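Local structure of signal recognition particle receptor FtsY (Sulfolobus acidocaldarius, 5L3S) at residues A229-Q232 with A233-E237. The protein is the archaeal receptor of the signal recognition particle, a protein of the SRP54-type GTPase family that joins a helical bundle to a P-loop nucleotide-binding domain. Numbering follows the deposited sequence.
Sequences ALEQ and ARHFE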
loop_
_atom_site.group_PDB
_atom_site.type_symbol
_atom_site.label_atom_id
_atom_site.label_comp_id
_atom_site.label_asym_id
_atom_site.label_seq_id
_atom_site.Cartn_x
_atom_site.Cartn_y
_atom_site.Cartn_z
ATOM N N ALA B 229 4.905 5.658 3.014
ATOM C CA ALA B 229 5.574 5.638 1.711
ATOM C C ALA B 229 6.807 6.564 1.694
ATOM O O ALA B 229 7.865 6.218 1.145
ATOM C CB ALA B 229 4.589 5.998 0.600
ATOM N N LEU B 230 6.670 7.735 2.308
ATOM C CA LEU B 230 7.795 8.648 2.437
ATOM C C LEU B 230 8.869 8.042 3.339
ATOM O O LEU B 230 10.064 8.183 3.080
ATOM C CB LEU B 230 7.352 10.025 2.956
ATOM C CG LEU B 230 8.465 11.072 3.104
ATOM C CD1 LEU B 230 9.167 11.329 1.756
ATOM C CD2 LEU B 230 7.974 12.397 3.729
ATOM N N GLU B 231 8.444 7.369 4.400
ATOM C CA GLU B 231 9.396 6.699 5.283
ATOM C C GLU B 231 10.159 5.582 4.557
ATOM O O GLU B 231 11.368 5.445 4.726
ATOM C CB GLU B 231 8.702 6.152 6.535
ATOM C CG GLU B 231 9.663 5.558 7.554
ATOM C CD GLU B 231 10.381 6.620 8.368
ATOM O OE1 GLU B 231 10.093 7.829 8.176
ATOM O OE2 GLU B 231 11.230 6.244 9.210
ATOM N N GLN B 232 9.452 4.792 3.756
ATOM C CA GLN B 232 10.101 3.796 2.887
ATOM C C GLN B 232 11.137 4.444 1.958
ATOM O O GLN B 232 12.271 3.983 1.832
ATOM C CB GLN B 232 9.055 3.059 2.031
ATOM C CG GLN B 232 8.086 2.171 2.806
ATOM C CD GLN B 232 6.917 1.726 1.949
ATOM O OE1 GLN B 232 7.036 1.594 0.725
ATOM N NE2 GLN B 232 5.774 1.506 2.583
ATOM N N ALA B 233 10.732 5.513 1.298
ATOM C CA ALA B 233 11.622 6.230 0.391
ATOM C C ALA B 233 12.869 6.782 1.083
ATOM O O ALA B 233 13.959 6.713 0.517
ATOM C CB ALA B 233 10.867 7.339 -0.308
ATOM N N ARG B 234 12.708 7.340 2.289
ATOM C CA ARG B 234 13.839 7.911 3.037
ATOM C C ARG B 234 14.851 6.847 3.452
ATOM O O ARG B 234 16.061 7.010 3.269
ATOM C CB ARG B 234 13.368 8.606 4.315
ATOM C CG ARG B 234 12.717 9.952 4.138
ATOM C CD ARG B 234 12.437 10.538 5.514
ATOM N NE ARG B 234 11.678 11.781 5.457
ATOM C CZ ARG B 234 12.202 12.974 5.200
ATOM N NH1 ARG B 234 13.502 13.105 4.960
ATOM N NH2 ARG B 234 11.414 14.043 5.188
ATOM N N HIS B 235 14.338 5.781 4.053
ATOM C CA HIS B 235 15.159 4.682 4.532
ATOM C C HIS B 235 15.913 4.012 3.399
ATOM O O HIS B 235 17.105 3.768 3.518
ATOM C CB HIS B 235 14.303 3.645 5.258
ATOM C CG HIS B 235 14.048 3.972 6.692
ATOM N ND1 HIS B 235 14.864 3.530 7.710
ATOM C CD2 HIS B 235 13.063 4.690 7.281
ATOM C CE1 HIS B 235 14.397 3.969 8.866
ATOM N NE2 HIS B 235 13.302 4.673 8.634
ATOM N N PHE B 236 15.214 3.704 2.313
ATOM C CA PHE B 236 15.843 3.046 1.165
ATOM C C PHE B 236 16.896 3.946 0.522
ATOM O O PHE B 236 17.939 3.474 0.067
ATOM C CB PHE B 236 14.791 2.627 0.125
ATOM C CG PHE B 236 14.169 1.280 0.386
ATOM C CD1 PHE B 236 14.958 0.162 0.613
ATOM C CD2 PHE B 236 12.795 1.124 0.369
ATOM C CE1 PHE B 236 14.372 -1.088 0.840
ATOM C CE2 PHE B 236 12.200 -0.124 0.599
ATOM C CZ PHE B 236 12.988 -1.224 0.835
ATOM N N GLU B 237 16.639 5.247 0.489
ATOM C CA GLU B 237 17.628 6.159 -0.067
ATOM C C GLU B 237 18.893 6.157 0.791
ATOM O O GLU B 237 20.003 6.154 0.264
ATOM C CB GLU B 237 17.063 7.579 -0.226
ATOM C CG GLU B 237 18.114 8.651 -0.519
ATOM C CD GLU B 237 18.932 8.361 -1.769
ATOM O OE1 GLU B 237 18.451 7.618 -2.654
ATOM O OE2 GLU B 237 20.064 8.877 -1.867
HETATM O O HOH W 1 9.150 9.947 6.769
#
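Four successive i to i+4 backbone bonds tie Ala229, Leu230, Glu231 and Gln232 to Ala233, Arg234, His235 and Phe236, the one from His235 N to Glu231 O (3.1 Å) being nearly straight at 170°. These residues make up most of helix 228-239, the crossover helix of a beta-alpha-beta unit between strands 216-222 and 244-248 in the P-loop GTPase domain. On a partly exposed face, where Glu231 packs on a polar side chain of another protein chain, Glu231 and His235 make a His-carboxylate hydrogen bond, NE2 to OE2 at 2.7 Å. Glu231 leaves the backbone with CG anti to N and then bends at chi2, which swings the carboxylate along the helix to the imidazole. The oxygen lies in the ring plane, whereas NE2 meets OE2 from above the carboxylate plane; the two planes stand 60° apart and the N-H is bent away from a straight line. His235 also packs edge-to-face with His196. One turn on from Leu230, the extended chain of Arg234 passes it at a slant, NE 4.0 Å from CG, while NH2 forms a salt bridge with Glu265. The buried side differs in character: Ala233 rests on Leu219 and Leu221 of the central sheet and on Leu262 and Leu266 of helix 258-266, and Phe236 reaches Leu219 and Val109 near the P-loop. Gln232 NE2 is hydrogen-bonded to Asp228 OD2. With CG beside its own backbone N (chi1 -86°), the Phe236 ring packs against the Gln232 carbonyl, CD2 3.3 Å from O. Glu231 OE1 accepts a bond from a water at 2.7 Å, and that water receives a weak one from Arg234 NE at 3.4 Å, in the guanidinium plane.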